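Local coordinates for protein galactonate dehydratase (Zobellia galactanivorans, PDB 5OLC) that belongs to the enolase superfamily, pairing an N-terminal capping domain of the mandelate racemase and muconate lactonizing type with a TIM-barrel-like C-terminal domain, at residues E138-G143 / L333-L338; L301-W306 / H317-L322. All coordinates share one frame; numbering follows the deposited sequence.

Interaction 1 of 2, residues E138-G143 / L333-L338; sequences EPYATG and LPTMEL
Y140 meets both M336 and E337 through its backbone and its ring, at the parallel pairing of strands 136-142 and 337-339 that closes the TIM-barrel-like domain. The backbone N and O of Y140 both find partners across the contact: its N donates to M336 O at 3.1 Å (N-H...O 163°), and its O accepts from L338 N at 3.2 Å. Farther back, E138 N reaches P334 O at 2.8 Å, so the pairing starts before the regular strand 337-339. Between these bonds, T335 CA lies 3.3 Å from E138 O in a CA-H...O contact.

The Y140 CG sits between its own backbone N and carbonyl carbon (chi1 59°), which turns the ring over the partner strand. E337 CA lies over one face, 4.0 Å from the ring centroid and 24° off the normal, a CH-pi contact, while W226 adds an edge-to-face ring pair. Beside the ring, T142 CG2 crosses E337 CG at 3.6 Å. The phenol oxygen has a weak hydrogen bond from Q275. On the face of A141 and L338, P139 CB packs 3.8 Å from L338 CB.

The carboxylates find their charged partners elsewhere: E138 OE1 pairs with R198 and E337 OE1 with K172. Backbone bonds thus join the two strands directly, while their acidic side chains tie the pair to strands 198-202 and 170-174 of the barrel.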
loop_
_atom_site.group_PDB
_atom_site.type_symbol
_atom_site.label_atom_id
_atom_site.label_comp_id
_atom_site.label_asym_id
_atom_site.label_seq_id
_atom_site.Cartn_x
_atom_site.Cartn_y
_atom_site.Cartn_z
ATOM N N GLU A 138 -2.665 -40.288 7.071
ATOM C CA GLU A 138 -3.767 -40.840 6.278
ATOM C C GLU A 138 -3.765 -40.234 4.858
ATOM O O GLU A 138 -4.303 -39.145 4.648
ATOM C CB GLU A 138 -5.136 -40.737 7.003
ATOM C CG GLU A 138 -5.559 -39.354 7.473
ATOM C CD GLU A 138 -7.020 -39.233 7.861
ATOM O OE1 GLU A 138 -7.619 -38.172 7.570
ATOM O OE2 GLU A 138 -7.568 -40.191 8.454
ATOM N N PRO A 139 -3.104 -40.888 3.875
ATOM C CA PRO A 139 -3.013 -40.275 2.537
ATOM C C PRO A 139 -4.297 -40.326 1.718
ATOM O O PRO A 139 -5.229 -41.056 2.071
ATOM C CB PRO A 139 -1.866 -41.043 1.875
ATOM C CG PRO A 139 -1.888 -42.370 2.518
ATOM C CD PRO A 139 -2.384 -42.176 3.929
ATOM N N TYR A 140 -4.347 -39.532 0.635
ATOM C CA TYR A 140 -5.489 -39.513 -0.272
ATOM C C TYR A 140 -5.165 -40.247 -1.572
ATOM O O TYR A 140 -3.997 -40.296 -1.995
ATOM C CB TYR A 140 -6.035 -38.096 -0.515
ATOM C CG TYR A 140 -5.050 -37.104 -1.103
ATOM C CD1 TYR A 140 -4.238 -36.326 -0.282
ATOM C CD2 TYR A 140 -5.011 -36.858 -2.474
ATOM C CE1 TYR A 140 -3.356 -35.384 -0.816
ATOM C CE2 TYR A 140 -4.137 -35.914 -3.018
ATOM C CZ TYR A 140 -3.307 -35.181 -2.185
ATOM O OH TYR A 140 -2.442 -34.245 -2.704
ATOM N N ALA A 141 -6.199 -40.855 -2.175
ATOM C CA ALA A 141 -6.077 -41.610 -3.410
ATOM C C ALA A 141 -6.343 -40.702 -4.621
ATOM O O ALA A 141 -7.414 -40.100 -4.692
ATOM C CB ALA A 141 -7.054 -42.776 -3.393
ATOM N N THR A 142 -5.375 -40.605 -5.566
ATOM C CA THR A 142 -5.528 -39.803 -6.788
ATOM C C THR A 142 -5.995 -40.698 -7.959
ATOM O O THR A 142 -5.369 -41.732 -8.225
ATOM C CB THR A 142 -4.262 -38.983 -7.103
ATOM O OG1 THR A 142 -3.164 -39.857 -7.346
ATOM C CG2 THR A 142 -3.910 -37.995 -6.018
ATOM N N GLY A 143 -7.092 -40.300 -8.622
ATOM C CA GLY A 143 -7.689 -41.053 -9.725
ATOM C C GLY A 143 -8.290 -40.251 -10.867
ATOM O O GLY A 143 -9.502 -39.995 -10.892
ATOM N N LEU A 333 -4.666 -36.089 12.300
ATOM C CA LEU A 333 -3.918 -36.901 11.331
ATOM C C LEU A 333 -3.635 -36.189 10.009
ATOM O O LEU A 333 -4.588 -35.814 9.318
ATOM C CB LEU A 333 -4.598 -38.259 11.039
ATOM C CG LEU A 333 -4.473 -39.364 12.078
ATOM C CD1 LEU A 333 -5.375 -40.515 11.728
ATOM C CD2 LEU A 333 -3.042 -39.855 12.212
ATOM N N PRO A 334 -2.349 -36.081 9.590
ATOM C CA PRO A 334 -2.038 -35.409 8.316
ATOM C C PRO A 334 -2.289 -36.276 7.089
ATOM O O PRO A 334 -2.423 -37.487 7.236
ATOM C CB PRO A 334 -0.553 -35.099 8.456
ATOM C CG PRO A 334 -0.034 -36.191 9.290
ATOM C CD PRO A 334 -1.113 -36.497 10.281
ATOM N N THR A 335 -2.333 -35.656 5.879
ATOM C CA THR A 335 -2.482 -36.349 4.583
ATOM C C THR A 335 -1.282 -36.053 3.668
ATOM O O THR A 335 -0.521 -35.108 3.913
ATOM C CB THR A 335 -3.787 -35.993 3.828
ATOM O OG1 THR A 335 -3.733 -34.651 3.335
ATOM C CG2 THR A 335 -5.047 -36.236 4.639
ATOM N N MET A 336 -1.135 -36.864 2.602
ATOM C CA MET A 336 -0.112 -36.725 1.566
ATOM C C MET A 336 -0.617 -37.332 0.260
ATOM O O MET A 336 -1.583 -38.104 0.284
ATOM C CB MET A 336 1.221 -37.343 2.000
ATOM C CG MET A 336 1.231 -38.851 1.970
ATOM S SD MET A 336 2.872 -39.506 2.229
ATOM C CE MET A 336 2.567 -41.147 1.892
ATOM N N GLU A 337 0.024 -36.989 -0.872
ATOM C CA GLU A 337 -0.405 -37.500 -2.171
ATOM C C GLU A 337 0.057 -38.931 -2.429
ATOM O O GLU A 337 1.250 -39.183 -2.624
ATOM C CB GLU A 337 -0.005 -36.554 -3.326
ATOM C CG GLU A 337 -0.755 -36.832 -4.621
ATOM C CD GLU A 337 -0.736 -35.754 -5.687
ATOM O OE1 GLU A 337 -0.703 -34.550 -5.334
ATOM O OE2 GLU A 337 -0.844 -36.115 -6.881
ATOM N N LEU A 338 -0.910 -39.858 -2.473
ATOM C CA LEU A 338 -0.634 -41.255 -2.768
ATOM C C LEU A 338 -1.232 -41.632 -4.127
ATOM O O LEU A 338 -2.430 -41.929 -4.209
ATOM C CB LEU A 338 -1.151 -42.166 -1.639
ATOM C CG LEU A 338 -0.619 -43.603 -1.605
ATOM C CD1 LEU A 338 0.843 -43.663 -1.149
ATOM C CD2 LEU A 338 -1.452 -44.448 -0.696
#

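Interaction 2 of 2, residues L301-W306 / H317-L322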
loop_
_atom_site.group_PDB
_atom_site.type_symbol
_atom_site.label_atom_id
_atom_site.label_comp_id
_atom_site.label_asym_id
_atom_site.label_seq_id
_atom_site.Cartn_x
_atom_site.Cartn_y
_atom_site.Cartn_z
ATOM N N LEU A 301 0.671 -27.054 4.689
ATOM C CA LEU A 301 1.545 -27.705 3.709
ATOM C C LEU A 301 1.165 -29.157 3.546
ATOM O O LEU A 301 1.187 -29.922 4.513
ATOM C CB LEU A 301 3.030 -27.618 4.107
ATOM C CG LEU A 301 4.017 -27.590 2.959
ATOM C CD1 LEU A 301 5.237 -26.770 3.335
ATOM C CD2 LEU A 301 4.394 -28.988 2.513
ATOM N N VAL A 302 0.813 -29.534 2.319
ATOM C CA VAL A 302 0.526 -30.910 1.931
ATOM C C VAL A 302 1.408 -31.029 0.710
ATOM O O VAL A 302 1.158 -30.291 -0.238
ATOM C CB VAL A 302 -0.969 -31.198 1.600
ATOM C CG1 VAL A 302 -1.155 -32.655 1.156
ATOM C CG2 VAL A 302 -1.887 -30.859 2.773
ATOM N N PRO A 303 2.500 -31.817 0.706
ATOM C CA PRO A 303 3.349 -31.843 -0.489
ATOM C C PRO A 303 2.710 -32.521 -1.700
ATOM O O PRO A 303 1.726 -33.263 -1.568
ATOM C CB PRO A 303 4.620 -32.542 -0.003
ATOM C CG PRO A 303 4.175 -33.411 1.089
ATOM C CD PRO A 303 3.006 -32.733 1.749
ATOM N N HIS A 304 3.242 -32.222 -2.885
ATOM C CA HIS A 304 2.791 -32.846 -4.118
ATOM C C HIS A 304 3.695 -34.069 -4.325
ATOM O O HIS A 304 4.916 -33.954 -4.144
ATOM C CB HIS A 304 2.900 -31.859 -5.294
ATOM C CG HIS A 304 2.465 -32.428 -6.616
ATOM N ND1 HIS A 304 3.388 -32.763 -7.606
ATOM C CD2 HIS A 304 1.218 -32.699 -7.072
ATOM C CE1 HIS A 304 2.673 -33.233 -8.618
ATOM N NE2 HIS A 304 1.364 -33.218 -8.345
ATOM N N THR A 305 3.093 -35.251 -4.620
ATOM C CA THR A 305 3.833 -36.502 -4.867
ATOM C C THR A 305 3.242 -37.278 -6.035
ATOM O O THR A 305 2.082 -37.693 -5.976
ATOM C CB THR A 305 4.023 -37.393 -3.613
ATOM O OG1 THR A 305 3.300 -36.887 -2.484
ATOM C CG2 THR A 305 5.482 -37.585 -3.264
ATOM N N TRP A 306 4.048 -37.469 -7.105
ATOM C CA TRP A 306 3.629 -38.176 -8.314
ATOM C C TRP A 306 4.813 -38.864 -9.015
ATOM O O TRP A 306 5.137 -38.551 -10.171
ATOM C CB TRP A 306 2.866 -37.225 -9.262
ATOM C CG TRP A 306 1.855 -37.892 -10.153
ATOM C CD1 TRP A 306 0.679 -38.474 -9.770
ATOM C CD2 TRP A 306 1.886 -37.958 -11.592
ATOM N NE1 TRP A 306 -0.009 -38.930 -10.874
ATOM C CE2 TRP A 306 0.713 -38.632 -12.007
ATOM C CE3 TRP A 306 2.810 -37.542 -12.571
ATOM C CZ2 TRP A 306 0.432 -38.888 -13.360
ATOM C CZ3 TRP A 306 2.532 -37.796 -13.909
ATOM C CH2 TRP A 306 1.355 -38.457 -14.294
ATOM N N HIS A 317 8.392 -39.140 5.110
ATOM C CA HIS A 317 9.309 -38.577 6.079
ATOM C C HIS A 317 9.120 -37.083 6.276
ATOM O O HIS A 317 9.323 -36.611 7.387
ATOM C CB HIS A 317 10.748 -38.956 5.740
ATOM C CG HIS A 317 11.005 -40.403 6.023
ATOM N ND1 HIS A 317 11.565 -40.812 7.222
ATOM C CD2 HIS A 317 10.646 -41.502 5.316
ATOM C CE1 HIS A 317 11.589 -42.140 7.175
ATOM N NE2 HIS A 317 11.046 -42.600 6.049
ATOM N N LEU A 318 8.662 -36.342 5.246
ATOM C CA LEU A 318 8.425 -34.904 5.436
ATOM C C LEU A 318 7.148 -34.626 6.235
ATOM O O LEU A 318 7.233 -33.876 7.213
ATOM C CB LEU A 318 8.470 -34.096 4.144
ATOM C CG LEU A 318 8.511 -32.589 4.383
ATOM C CD1 LEU A 318 9.823 -31.971 3.928
ATOM C CD2 LEU A 318 7.282 -31.914 3.801
ATOM N N VAL A 319 5.985 -35.240 5.868
ATOM C CA VAL A 319 4.736 -35.005 6.619
ATOM C C VAL A 319 4.860 -35.565 8.072
ATOM O O VAL A 319 4.238 -35.019 8.991
ATOM C CB VAL A 319 3.395 -35.392 5.917
ATOM C CG1 VAL A 319 3.531 -35.475 4.397
ATOM C CG2 VAL A 319 2.759 -36.646 6.493
ATOM N N ALA A 320 5.721 -36.584 8.286
ATOM C CA ALA A 320 5.974 -37.102 9.625
ATOM C C ALA A 320 6.561 -35.967 10.478
ATOM O O ALA A 320 6.038 -35.712 11.555
ATOM C CB ALA A 320 6.927 -38.287 9.576
ATOM N N ASN A 321 7.569 -35.232 9.953
ATOM C CA ASN A 321 8.264 -34.115 10.598
ATOM C C ASN A 321 7.455 -32.805 10.600
ATOM O O ASN A 321 7.778 -31.885 11.360
ATOM C CB ASN A 321 9.607 -33.897 9.929
ATOM C CG ASN A 321 10.533 -33.008 10.705
ATOM O OD1 ASN A 321 11.294 -33.457 11.571
ATOM N ND2 ASN A 321 10.473 -31.728 10.414
ATOM N N LEU A 322 6.418 -32.706 9.748
ATOM C CA LEU A 322 5.521 -31.534 9.671
ATOM C C LEU A 322 4.664 -31.470 10.935
ATOM O O LEU A 322 4.363 -32.521 11.502
ATOM C CB LEU A 322 4.613 -31.689 8.439
ATOM C CG LEU A 322 4.622 -30.637 7.339
ATOM C CD1 LEU A 322 6.029 -30.183 6.975
ATOM C CD2 LEU A 322 3.955 -31.172 6.104
#
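P303 and V319 meet within a beta-alpha unit of the TIM-barrel-like domain, where the chain leaves strand 300-301, runs through a loop and returns along helix 309-321. The contact is small and wholly apolar in its side chains, with 179 Å² buried in total, and L318, V319 and L322 face L301 and P303.

The proline ring and the valine side chain cross at about a right angle. V319 CG1 touches the ring at the CD corner, 3.8 Å from P303 CD, with P303 CG only slightly farther off, so one methyl meets one border of the ring. One residue earlier, L318 CD2 faces two partners: it lies 4.4 Å from P303 CG and 4.3 Å from L301 CD2. The latter is a methyl-to-methyl meeting; L301 CG is roughly anti to its own N (chi1 -150°), and the CD2 branch is the one that meets the helix. L318 also leans on L284 and V287 of helix 283-296, and L301 on A294 of the same helix, so this neighbouring helix packs against both partners. V319 reaches I137 of strand 136-142 as well.

V302, between the two contacting residues, directs its side chain the other way, to Y140, so residues 301 to 303 alternate between the helix side and the Y140 side. L322 is the first residue past the helix to leave helical backbone angles, and its N still makes weak bonds back to L318 O and V319 O. From there its CD2 methyl comes alongside L301, 4.2 Å from L301 CB and 3.4 Å from the carbonyl oxygen L301 O.

In the fold
The two contacts lie about 10 Å apart, centre to centre, in the TIM-barrel-like domain. Along the chain, 138-143 comes first, then 301-306 and 317-322, and finally 333-338, so interaction 2 falls entirely within the span that interaction 1 brackets. Interaction 1 joins the first and last parallel strands of the barrel; interaction 2 packs the helix that leads into that last strand against the end of strand 300-301 and the loop that follows it. They touch directly: T305 OG1 probably hydrogen-bonds E337 O, and V319 CG1 packs on M336 CB. The strand pairing at the barrel seam and the packing of helix 309-321 are thus in direct contact.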